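Side-chain contacts in techylectin-5A (Tachypleus tridentatus, PDB 1JC9), which agglutinates bacteria and human erythrocytes as a lectin of innate immunity, recognising acetyl groups on the surfaces of these cells: residues 155-160 with 182-187; 169-174 with 213-218; 235-240 with 246-251. All coordinates share one frame; numbering follows the deposited sequence.

Contact 1: residues 155-160 with 182-187; sequences AIYQDF and NSFGRH. With NAG (2-acetamido-2-deoxy-beta-D-glucopyranose), chain B.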
loop_
_atom_site.group_PDB
_atom_site.type_symbol
_atom_site.label_atom_id
_atom_site.label_comp_id
_atom_site.label_asym_id
_atom_site.label_seq_id
_atom_site.Cartn_x
_atom_site.Cartn_y
_atom_site.Cartn_z
ATOM N N ALA A 155 -4.513 -2.684 -10.807
ATOM C CA ALA A 155 -4.517 -1.279 -11.190
ATOM C C ALA A 155 -3.074 -0.814 -11.100
ATOM O O ALA A 155 -2.351 -1.178 -10.171
ATOM C CB ALA A 155 -5.387 -0.473 -10.244
ATOM N N ILE A 156 -2.658 -0.026 -12.079
ATOM C CA ILE A 156 -1.305 0.496 -12.127
ATOM C C ILE A 156 -1.392 2.015 -12.145
ATOM O O ILE A 156 -2.258 2.577 -12.810
ATOM C CB ILE A 156 -0.574 0.064 -13.428
ATOM C CG1 ILE A 156 -0.583 -1.461 -13.572
ATOM C CG2 ILE A 156 0.855 0.603 -13.428
ATOM C CD1 ILE A 156 0.304 -2.178 -12.601
ATOM N N TYR A 157 -0.507 2.669 -11.401
ATOM C CA TYR A 157 -0.449 4.124 -11.383
ATOM C C TYR A 157 1.012 4.505 -11.563
ATOM O O TYR A 157 1.879 4.049 -10.808
ATOM C CB TYR A 157 -0.949 4.703 -10.054
ATOM C CG TYR A 157 -2.424 4.531 -9.829
ATOM C CD1 TYR A 157 -2.933 3.351 -9.295
ATOM C CD2 TYR A 157 -3.322 5.535 -10.191
ATOM C CE1 TYR A 157 -4.301 3.170 -9.128
ATOM C CE2 TYR A 157 -4.695 5.364 -10.033
ATOM C CZ TYR A 157 -5.177 4.179 -9.501
ATOM O OH TYR A 157 -6.533 4.000 -9.346
ATOM N N GLN A 158 1.291 5.326 -12.568
ATOM C CA GLN A 158 2.659 5.759 -12.804
ATOM C C GLN A 158 3.031 6.892 -11.861
ATOM O O GLN A 158 2.171 7.481 -11.203
ATOM C CB GLN A 158 2.837 6.247 -14.239
ATOM C CG GLN A 158 2.771 5.159 -15.282
ATOM C CD GLN A 158 3.304 5.628 -16.622
ATOM O OE1 GLN A 158 4.508 5.855 -16.777
ATOM N NE2 GLN A 158 2.410 5.792 -17.595
ATOM N N ASP A 159 4.327 7.180 -11.800
ATOM C CA ASP A 159 4.850 8.266 -10.986
ATOM C C ASP A 159 4.286 8.292 -9.575
ATOM O O ASP A 159 3.678 9.277 -9.157
ATOM C CB ASP A 159 4.570 9.603 -11.680
ATOM C CG ASP A 159 4.951 9.586 -13.154
ATOM O OD1 ASP A 159 5.989 8.982 -13.495
ATOM O OD2 ASP A 159 4.219 10.185 -13.976
ATOM N N PHE A 160 4.503 7.206 -8.843
ATOM C CA PHE A 160 4.029 7.090 -7.469
ATOM C C PHE A 160 5.116 7.490 -6.476
ATOM O O PHE A 160 6.244 6.998 -6.548
ATOM C CB PHE A 160 3.608 5.645 -7.183
ATOM C CG PHE A 160 3.419 5.341 -5.719
ATOM C CD1 PHE A 160 2.408 5.955 -4.991
ATOM C CD2 PHE A 160 4.272 4.454 -5.065
ATOM C CE1 PHE A 160 2.245 5.696 -3.632
ATOM C CE2 PHE A 160 4.119 4.186 -3.705
ATOM C CZ PHE A 160 3.099 4.812 -2.984
ATOM N N ASN A 182 -10.501 2.810 -11.466
ATOM C CA ASN A 182 -9.671 3.839 -10.855
ATOM C C ASN A 182 -10.211 4.348 -9.519
ATOM O O ASN A 182 -10.836 5.403 -9.464
ATOM C CB ASN A 182 -9.531 5.006 -11.832
ATOM C CG ASN A 182 -8.537 6.045 -11.366
ATOM O OD1 ASN A 182 -7.906 5.896 -10.319
ATOM N ND2 ASN A 182 -8.387 7.108 -12.146
ATOM N N SER A 183 -9.956 3.614 -8.439
ATOM C CA SER A 183 -10.441 4.035 -7.128
ATOM C C SER A 183 -9.364 4.625 -6.213
ATOM O O SER A 183 -9.639 4.927 -5.053
ATOM C CB SER A 183 -11.135 2.870 -6.418
ATOM O OG SER A 183 -12.307 2.472 -7.118
ATOM N N PHE A 184 -8.147 4.789 -6.723
ATOM C CA PHE A 184 -7.062 5.371 -5.927
ATOM C C PHE A 184 -6.817 6.799 -6.416
ATOM O O PHE A 184 -6.291 7.648 -5.689
ATOM C CB PHE A 184 -5.781 4.538 -6.088
ATOM C CG PHE A 184 -4.686 4.882 -5.104
ATOM C CD1 PHE A 184 -4.933 4.889 -3.734
ATOM C CD2 PHE A 184 -3.391 5.133 -5.548
ATOM C CE1 PHE A 184 -3.905 5.133 -2.820
ATOM C CE2 PHE A 184 -2.353 5.376 -4.641
ATOM C CZ PHE A 184 -2.613 5.374 -3.275
ATOM N N GLY A 185 -7.224 7.055 -7.654
ATOM C CA GLY A 185 -7.030 8.362 -8.257
ATOM C C GLY A 185 -7.495 9.558 -7.447
ATOM O O GLY A 185 -6.796 10.569 -7.384
ATOM N N ARG A 186 -8.663 9.457 -6.821
ATOM C CA ARG A 186 -9.187 10.580 -6.053
ATOM C C ARG A 186 -8.327 10.948 -4.850
ATOM O O ARG A 186 -8.445 12.044 -4.302
ATOM C CB ARG A 186 -10.617 10.291 -5.587
ATOM C CG ARG A 186 -11.394 11.548 -5.206
ATOM C CD ARG A 186 -12.868 11.261 -4.935
ATOM N NE ARG A 186 -13.105 10.669 -3.620
ATOM C CZ ARG A 186 -14.306 10.310 -3.171
ATOM N NH1 ARG A 186 -15.381 10.478 -3.932
ATOM N NH2 ARG A 186 -14.440 9.795 -1.956
ATOM N N HIS A 187 -7.450 10.040 -4.445
ATOM C CA HIS A 187 -6.595 10.278 -3.288
ATOM C C HIS A 187 -5.340 11.085 -3.595
ATOM O O HIS A 187 -4.659 11.559 -2.686
ATOM C CB HIS A 187 -6.246 8.930 -2.654
ATOM C CG HIS A 187 -7.437 8.228 -2.083
ATOM N ND1 HIS A 187 -7.927 8.502 -0.822
ATOM C CD2 HIS A 187 -8.295 7.338 -2.634
ATOM C CE1 HIS A 187 -9.036 7.813 -0.624
ATOM N NE2 HIS A 187 -9.283 7.099 -1.710
HETATM C C1 NAG B . -18.365 9.000 -1.188
HETATM C C2 NAG B . -18.276 9.033 0.409
HETATM C C3 NAG B . -19.625 9.632 0.963
HETATM C C4 NAG B . -19.701 11.047 0.436
HETATM C C5 NAG B . -19.718 10.990 -1.134
HETATM C C6 NAG B . -19.764 12.391 -1.752
HETATM C C7 NAG B . -16.890 7.386 1.506
HETATM C C8 NAG B . -16.622 6.016 2.048
HETATM N N2 NAG B . -18.105 7.659 0.909
HETATM O O1 NAG B . -17.162 8.459 -1.821
HETATM O O3 NAG B . -19.606 9.696 2.388
HETATM O O4 NAG B . -20.934 11.689 0.920
HETATM O O5 NAG B . -18.531 10.347 -1.693
HETATM O O6 NAG B . -19.769 12.121 -3.189
HETATM O O7 NAG B . -15.980 8.244 1.620
#
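Tyr-157 OH gives its proton to Asn-182 OD1 at 2.5 Å and, as acceptor, takes the backbone N-H of Phe-184 at 3.2 Å. Asn-182 OD1 lies at the edge of the tyrosine ring, near its plane. The same OD1 also accepts Gly-185 N at 3.0 Å, an Asx motif; the two donors reach the amide from opposite faces, each tilted by about 30° from its plane. Over one face of the Tyr-157 ring, toward the rim, stands the edge of Phe-184 in a T-shaped pair with planes at 70°, while Phe-184 CB packs 3.5 Å from Tyr-157 CZ. The first torsion of Phe-184 (chi1 -168°) sets CG anti to the backbone N, which carries CD2 above the tyrosine.

In the next shell, Tyr-176 meets the Tyr-157 ring and Phe-143 packs edge-to-face with Phe-184. Ser-183 OG is bonded to Ala-244 N, which ties the loop to helix 243-246. One residue past Gly-185, Arg-186 turns outward to the N-acetylglucosamine, its NH2 donating to O1 of the sugar at 3.0 Å. The buried phenol is thus engaged as both donor and acceptor, which fixes the rotation of its hydroxyl and pins the loop that carries a sugar-binding arginine to the sheet.

Contact 2: residues 169-174 with 213-218; sequences YCLHIG and GWWYDR. With NAG (2-acetamido-2-deoxy-beta-D-glucopyranose), chain B.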
loop_
_atom_site.group_PDB
_atom_site.type_symbol
_atom_site.label_atom_id
_atom_site.label_comp_id
_atom_site.label_asym_id
_atom_site.label_seq_id
_atom_site.Cartn_x
_atom_site.Cartn_y
_atom_site.Cartn_z
ATOM N N TYR A 169 3.438 13.016 4.559
ATOM C CA TYR A 169 3.448 11.936 3.571
ATOM C C TYR A 169 2.431 12.138 2.444
ATOM O O TYR A 169 1.752 11.198 2.024
ATOM C CB TYR A 169 3.188 10.602 4.275
ATOM C CG TYR A 169 4.153 10.316 5.410
ATOM C CD1 TYR A 169 5.530 10.236 5.183
ATOM C CD2 TYR A 169 3.686 10.105 6.709
ATOM C CE1 TYR A 169 6.419 9.948 6.223
ATOM C CE2 TYR A 169 4.564 9.818 7.753
ATOM C CZ TYR A 169 5.926 9.738 7.504
ATOM O OH TYR A 169 6.791 9.433 8.533
ATOM N N CYS A 170 2.343 13.366 1.946
ATOM C CA CYS A 170 1.410 13.694 0.877
ATOM C C CYS A 170 1.614 12.784 -0.335
ATOM O O CYS A 170 2.743 12.567 -0.777
ATOM C CB CYS A 170 1.585 15.154 0.467
ATOM S SG CYS A 170 0.264 15.751 -0.587
ATOM N N LEU A 171 0.510 12.275 -0.878
ATOM C CA LEU A 171 0.541 11.358 -2.017
ATOM C C LEU A 171 0.614 11.996 -3.406
ATOM O O LEU A 171 -0.023 13.012 -3.668
ATOM C CB LEU A 171 -0.690 10.451 -1.965
ATOM C CG LEU A 171 -0.878 9.460 -3.119
ATOM C CD1 LEU A 171 0.143 8.334 -3.017
ATOM C CD2 LEU A 171 -2.283 8.892 -3.059
ATOM N N HIS A 172 1.391 11.371 -4.289
ATOM C CA HIS A 172 1.553 11.808 -5.675
ATOM C C HIS A 172 1.416 10.584 -6.585
ATOM O O HIS A 172 2.140 9.605 -6.419
ATOM C CB HIS A 172 2.940 12.419 -5.894
ATOM C CG HIS A 172 3.141 13.735 -5.212
ATOM N ND1 HIS A 172 2.801 14.935 -5.800
ATOM C CD2 HIS A 172 3.623 14.039 -3.985
ATOM C CE1 HIS A 172 3.068 15.922 -4.963
ATOM N NE2 HIS A 172 3.567 15.405 -3.854
ATOM N N ILE A 173 0.482 10.624 -7.528
ATOM C CA ILE A 173 0.305 9.522 -8.469
ATOM C C ILE A 173 -0.041 10.049 -9.852
ATOM O O ILE A 173 -0.732 11.063 -9.985
ATOM C CB ILE A 173 -0.812 8.539 -8.038
ATOM C CG1 ILE A 173 -2.051 9.312 -7.593
ATOM C CG2 ILE A 173 -0.299 7.597 -6.952
ATOM C CD1 ILE A 173 -3.233 8.417 -7.283
ATOM N N GLY A 174 0.451 9.354 -10.876
ATOM C CA GLY A 174 0.191 9.740 -12.250
ATOM C C GLY A 174 -0.945 8.947 -12.878
ATOM O O GLY A 174 -1.884 8.529 -12.192
ATOM N N GLY A 213 -5.192 3.768 8.124
ATOM C CA GLY A 213 -4.217 4.827 7.963
ATOM C C GLY A 213 -4.195 4.942 6.450
ATOM O O GLY A 213 -3.801 3.996 5.767
ATOM N N TRP A 214 -4.608 6.084 5.914
ATOM C CA TRP A 214 -4.686 6.226 4.466
ATOM C C TRP A 214 -4.656 7.699 4.086
ATOM O O TRP A 214 -4.730 8.572 4.954
ATOM C CB TRP A 214 -6.008 5.590 4.012
ATOM C CG TRP A 214 -6.098 5.176 2.569
ATOM C CD1 TRP A 214 -6.915 5.714 1.610
ATOM C CD2 TRP A 214 -5.402 4.095 1.941
ATOM N NE1 TRP A 214 -6.771 5.029 0.426
ATOM C CE2 TRP A 214 -5.849 4.030 0.601
ATOM C CE3 TRP A 214 -4.444 3.170 2.382
ATOM C CZ2 TRP A 214 -5.370 3.076 -0.303
ATOM C CZ3 TRP A 214 -3.967 2.222 1.480
ATOM C CH2 TRP A 214 -4.432 2.183 0.154
ATOM N N TRP A 215 -4.546 7.971 2.788
ATOM C CA TRP A 215 -4.543 9.343 2.287
ATOM C C TRP A 215 -6.009 9.723 2.063
ATOM O O TRP A 215 -6.443 9.961 0.936
ATOM C CB TRP A 215 -3.762 9.422 0.969
ATOM C CG TRP A 215 -2.303 9.072 1.106
ATOM C CD1 TRP A 215 -1.282 9.917 1.446
ATOM C CD2 TRP A 215 -1.713 7.770 0.958
ATOM N NE1 TRP A 215 -0.096 9.223 1.518
ATOM C CE2 TRP A 215 -0.332 7.904 1.224
ATOM C CE3 TRP A 215 -2.219 6.505 0.627
ATOM C CZ2 TRP A 215 0.553 6.820 1.170
ATOM C CZ3 TRP A 215 -1.341 5.424 0.574
ATOM C CH2 TRP A 215 0.032 5.592 0.844
ATOM N N TYR A 216 -6.763 9.768 3.153
ATOM C CA TYR A 216 -8.184 10.084 3.108
ATOM C C TYR A 216 -8.532 11.457 2.549
ATOM O O TYR A 216 -7.829 12.442 2.789
ATOM C CB TYR A 216 -8.791 9.945 4.505
ATOM C CG TYR A 216 -8.888 8.519 4.998
ATOM C CD1 TYR A 216 -9.700 7.591 4.343
ATOM C CD2 TYR A 216 -8.197 8.103 6.138
ATOM C CE1 TYR A 216 -9.828 6.287 4.810
ATOM C CE2 TYR A 216 -8.317 6.797 6.614
ATOM C CZ TYR A 216 -9.139 5.898 5.942
ATOM O OH TYR A 216 -9.284 4.613 6.406
ATOM N N ASP A 217 -9.635 11.498 1.808
ATOM C CA ASP A 217 -10.145 12.721 1.194
ATOM C C ASP A 217 -11.452 13.109 1.887
ATOM O O ASP A 217 -11.436 13.808 2.900
ATOM C CB ASP A 217 -10.404 12.492 -0.298
ATOM C CG ASP A 217 -10.893 13.739 -1.006
ATOM O OD1 ASP A 217 -11.259 13.635 -2.199
ATOM O OD2 ASP A 217 -10.909 14.823 -0.377
ATOM N N ARG A 218 -12.574 12.631 1.346
ATOM C CA ARG A 218 -13.903 12.918 1.891
ATOM C C ARG A 218 -14.914 11.786 1.655
ATOM O O ARG A 218 -16.012 12.058 1.174
ATOM C CB ARG A 218 -14.480 14.170 1.234
ATOM C CG ARG A 218 -13.853 15.492 1.602
ATOM C CD ARG A 218 -14.281 16.532 0.567
ATOM N NE ARG A 218 -14.308 17.896 1.090
ATOM C CZ ARG A 218 -15.218 18.350 1.948
ATOM N NH1 ARG A 218 -16.185 17.550 2.387
ATOM N NH2 ARG A 218 -15.168 19.609 2.364
HETATM C C1 NAG B . -18.365 9.000 -1.188
HETATM C C2 NAG B . -18.276 9.033 0.409
HETATM C C3 NAG B . -19.625 9.632 0.963
HETATM C C4 NAG B . -19.701 11.047 0.436
HETATM C C5 NAG B . -19.718 10.990 -1.134
HETATM C C6 NAG B . -19.764 12.391 -1.752
HETATM C C7 NAG B . -16.890 7.386 1.506
HETATM C C8 NAG B . -16.622 6.016 2.048
HETATM N N2 NAG B . -18.105 7.659 0.909
HETATM O O1 NAG B . -17.162 8.459 -1.821
HETATM O O3 NAG B . -19.606 9.696 2.388
HETATM O O4 NAG B . -20.934 11.689 0.920
HETATM O O5 NAG B . -18.531 10.347 -1.693
HETATM O O6 NAG B . -19.769 12.121 -3.189
HETATM O O7 NAG B . -15.980 8.244 1.620
#
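Different first torsions bring Trp-215 and Leu-171 together. In the tryptophan, CG stands anti to the carbonyl carbon (chi1 -63°), and the indole reaches across to residues 169-174. In the leucine the backbone itself aims CB at the five-membered ring, while chi1 (177°, CG anti to the backbone N) settles where the rest of the branch goes, with Leu-171 CD2 reaching toward Trp-215 CG in a looser approach. Leu-171 CB sits 3.6 Å from the centroid of that ring and only 17° off its normal, a CH-pi contact over the face. Its nearest ring atom is Trp-215 CD1, 3.5 Å from Leu-171 CB.

At the edge of the same indole the polar group is served by backbone. Trp-215 NE1 donates to Tyr-169 O at 2.8 Å. The acceptor lies almost exactly in the ring plane, and the nitrogen approaches almost in line with the carbonyl bond. One bond in the plane and one aliphatic group above it together help to fix the orientation of the buried ring, and its N-H is not left without a partner in the interior.

The tryptophan is also the centre of an inverse gamma turn. From there the chain runs on to Arg-218, whose carbonyl carbon borders the acetamido oxygen of the N-acetylglucosamine. Phe-192 packs edge-to-face with the Trp-215 ring, and Trp-215 O accepts from His-187 ND1. Leu-171 belongs to the short strand 171-172, beside strand 152-162, where Ile-162 touches both Leu-171 and Trp-215; the loop between helix 206-210 and strand 231-232 is thereby fastened onto this margin of the sheet.

Contact 3: residues 235-240 with 246-251; sequences SYADGI and KGYHYS. With NAG (2-acetamido-2-deoxy-beta-D-glucopyranose), chain B.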
loop_
_atom_site.group_PDB
_atom_site.type_symbol
_atom_site.label_atom_id
_atom_site.label_comp_id
_atom_site.label_asym_id
_atom_site.label_seq_id
_atom_site.Cartn_x
_atom_site.Cartn_y
_atom_site.Cartn_z
ATOM N N SER A 235 -21.947 -3.094 7.432
ATOM C CA SER A 235 -21.366 -1.817 7.833
ATOM C C SER A 235 -20.970 -1.075 6.564
ATOM O O SER A 235 -20.732 -1.693 5.523
ATOM C CB SER A 235 -20.145 -2.027 8.736
ATOM O OG SER A 235 -19.182 -2.863 8.121
ATOM N N TYR A 236 -20.892 0.248 6.652
ATOM C CA TYR A 236 -20.571 1.059 5.487
ATOM C C TYR A 236 -19.100 1.391 5.232
ATOM O O TYR A 236 -18.461 2.092 6.012
ATOM C CB TYR A 236 -21.372 2.364 5.537
ATOM C CG TYR A 236 -21.115 3.292 4.372
ATOM C CD1 TYR A 236 -21.516 2.954 3.082
ATOM C CD2 TYR A 236 -20.459 4.508 4.558
ATOM C CE1 TYR A 236 -21.270 3.804 2.000
ATOM C CE2 TYR A 236 -20.208 5.368 3.485
ATOM C CZ TYR A 236 -20.615 5.007 2.211
ATOM O OH TYR A 236 -20.364 5.851 1.148
ATOM N N ALA A 237 -18.587 0.868 4.122
ATOM C CA ALA A 237 -17.231 1.125 3.651
ATOM C C ALA A 237 -16.071 1.092 4.647
ATOM O O ALA A 237 -15.053 1.748 4.422
ATOM C CB ALA A 237 -17.223 2.463 2.920
ATOM N N ASP A 238 -16.187 0.328 5.727
ATOM C CA ASP A 238 -15.098 0.298 6.697
ATOM C C ASP A 238 -14.181 -0.916 6.601
ATOM O O ASP A 238 -13.355 -1.144 7.479
ATOM C CB ASP A 238 -15.651 0.456 8.119
ATOM C CG ASP A 238 -16.722 -0.559 8.454
ATOM O OD1 ASP A 238 -17.252 -1.211 7.530
ATOM O OD2 ASP A 238 -17.040 -0.693 9.654
ATOM N N GLY A 239 -14.329 -1.686 5.525
ATOM C CA GLY A 239 -13.480 -2.848 5.310
ATOM C C GLY A 239 -12.470 -2.534 4.211
ATOM O O GLY A 239 -12.295 -1.362 3.868
ATOM N N ILE A 240 -11.811 -3.562 3.669
ATOM C CA ILE A 240 -10.817 -3.404 2.594
ATOM C C ILE A 240 -11.575 -3.170 1.285
ATOM O O ILE A 240 -11.801 -4.104 0.519
ATOM C CB ILE A 240 -9.955 -4.692 2.419
ATOM C CG1 ILE A 240 -9.411 -5.167 3.770
ATOM C CG2 ILE A 240 -8.810 -4.435 1.441
ATOM C CD1 ILE A 240 -8.647 -4.134 4.514
ATOM N N LYS A 246 -15.870 -3.704 -6.334
ATOM C CA LYS A 246 -16.867 -4.346 -5.477
ATOM C C LYS A 246 -17.779 -3.435 -4.651
ATOM O O LYS A 246 -18.540 -3.924 -3.816
ATOM C CB LYS A 246 -16.166 -5.326 -4.534
ATOM C CG LYS A 246 -15.423 -6.455 -5.233
ATOM C CD LYS A 246 -16.395 -7.422 -5.887
ATOM C CE LYS A 246 -15.690 -8.679 -6.373
ATOM N NZ LYS A 246 -16.652 -9.663 -6.949
ATOM N N GLY A 247 -17.712 -2.126 -4.870
ATOM C CA GLY A 247 -18.559 -1.214 -4.113
ATOM C C GLY A 247 -18.055 -0.882 -2.714
ATOM O O GLY A 247 -16.855 -0.966 -2.435
ATOM N N TYR A 248 -18.971 -0.507 -1.825
ATOM C CA TYR A 248 -18.609 -0.156 -0.453
ATOM C C TYR A 248 -19.007 -1.184 0.606
ATOM O O TYR A 248 -18.877 -0.919 1.802
ATOM C CB TYR A 248 -19.220 1.191 -0.069
ATOM C CG TYR A 248 -18.513 2.396 -0.645
ATOM C CD1 TYR A 248 -17.133 2.550 -0.504
ATOM C CD2 TYR A 248 -19.232 3.417 -1.272
ATOM C CE1 TYR A 248 -16.488 3.688 -0.962
ATOM C CE2 TYR A 248 -18.596 4.560 -1.733
ATOM C CZ TYR A 248 -17.221 4.690 -1.571
ATOM O OH TYR A 248 -16.586 5.833 -1.988
ATOM N N HIS A 249 -19.484 -2.352 0.183
ATOM C CA HIS A 249 -19.899 -3.379 1.136
ATOM C C HIS A 249 -19.223 -4.725 0.903
ATOM O O HIS A 249 -19.824 -5.778 1.124
ATOM C CB HIS A 249 -21.421 -3.549 1.088
ATOM C CG HIS A 249 -22.174 -2.414 1.709
ATOM N ND1 HIS A 249 -22.420 -2.337 3.064
ATOM C CD2 HIS A 249 -22.713 -1.296 1.165
ATOM C CE1 HIS A 249 -23.079 -1.222 3.327
ATOM N NE2 HIS A 249 -23.269 -0.572 2.192
ATOM N N TYR A 250 -17.968 -4.688 0.463
ATOM C CA TYR A 250 -17.225 -5.912 0.201
ATOM C C TYR A 250 -15.752 -5.716 0.563
ATOM O O TYR A 250 -15.029 -4.951 -0.088
ATOM C CB TYR A 250 -17.367 -6.303 -1.276
ATOM C CG TYR A 250 -16.914 -7.714 -1.588
ATOM C CD1 TYR A 250 -15.561 -8.036 -1.658
ATOM C CD2 TYR A 250 -17.847 -8.734 -1.791
ATOM C CE1 TYR A 250 -15.144 -9.337 -1.920
ATOM C CE2 TYR A 250 -17.442 -10.042 -2.052
ATOM C CZ TYR A 250 -16.089 -10.337 -2.114
ATOM O OH TYR A 250 -15.683 -11.631 -2.356
ATOM N N SER A 251 -15.322 -6.413 1.609
ATOM C CA SER A 251 -13.951 -6.339 2.092
ATOM C C SER A 251 -13.125 -7.430 1.412
ATOM O O SER A 251 -13.268 -8.616 1.732
ATOM C CB SER A 251 -13.933 -6.530 3.613
ATOM O OG SER A 251 -12.632 -6.377 4.150
HETATM C C1 NAG B . -18.365 9.000 -1.188
HETATM C C2 NAG B . -18.276 9.033 0.409
HETATM C C3 NAG B . -19.625 9.632 0.963
HETATM C C4 NAG B . -19.701 11.047 0.436
HETATM C C5 NAG B . -19.718 10.990 -1.134
HETATM C C6 NAG B . -19.764 12.391 -1.752
HETATM C C7 NAG B . -16.890 7.386 1.506
HETATM C C8 NAG B . -16.622 6.016 2.048
HETATM N N2 NAG B . -18.105 7.659 0.909
HETATM O O1 NAG B . -17.162 8.459 -1.821
HETATM O O3 NAG B . -19.606 9.696 2.388
HETATM O O4 NAG B . -20.934 11.689 0.920
HETATM O O5 NAG B . -18.531 10.347 -1.693
HETATM O O6 NAG B . -19.769 12.121 -3.189
HETATM O O7 NAG B . -15.980 8.244 1.620
#
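Ser-251 OG is bonded to two backbone nitrogens: it accepts from Ile-240 N at 3.0 Å, nearly straight at 163°, and is also bonded to Leu-229 N. Its first torsion (chi1 -176°) places OG anti to its own backbone N and within reach of the loop. In this fibrinogen-like domain the bond lies away from the sugar, at the far end of a contact whose other end, Tyr-236, Ala-237 and Tyr-248, lines the acetyl-group pocket. The loop before helix 243-246 here lies against the chain leading into strand 250-261.

Farther out, Ala-237 N donates to Tyr-248 O at 2.9 Å, in the carbonyl plane, joining the backbones of these two pocket residues. Ala-237 CB rests against Tyr-248 CD1 at 3.4 Å. Tyr-236 directs its ring edge at the face of Tyr-248 in an offset edge-to-face pair, centroids 5.4 Å apart and planes at 63°. On the outer side His-249 brings NE2 to the edge of the Tyr-236 ring, and its ND1 is bonded to His-233 O.

The two phenols divide the sugar between them. Tyr-236 OH accepts the acetamido N-H of the N-acetylglucosamine, whereas Tyr-248 OH accepts from the anomeric hydroxyl O1 at 2.7 Å and is itself bonded to His-220 O. Tyr-210, also of the pocket, packs against Tyr-236 and Ala-237. The acetyl methyl is thus held by apolar surface while the amide nitrogen is read by a hydroxyl, in keeping with the lectin's specificity for acetyl groups: NAG C8 lies over one face of the Tyr-248 ring and 3.7 Å from Ala-237 CB.

Overall arrangement
From the N terminus, the chain first passes residues 155-160 on strand 152-162, then 169-174 on the neighbouring strand 171-172. Contact 1 closes a loop of 21 intervening residues at 182-187, and contact 2 closes a longer one at 213-218. Their segments alternate, so the two loops cross, and the contacts touch: Gln-158 O with Gly-174 N, and Phe-160 with Leu-171. Contact 3 follows in series, a short closure around helix 243-246, its centre about 19 Å from the centre of each of the others. Contacts 1 and 2 tie irregular loops to the sheet, contact 3 joins a loop to strand 250-261, and all three reach the bound N-acetylglucosamine.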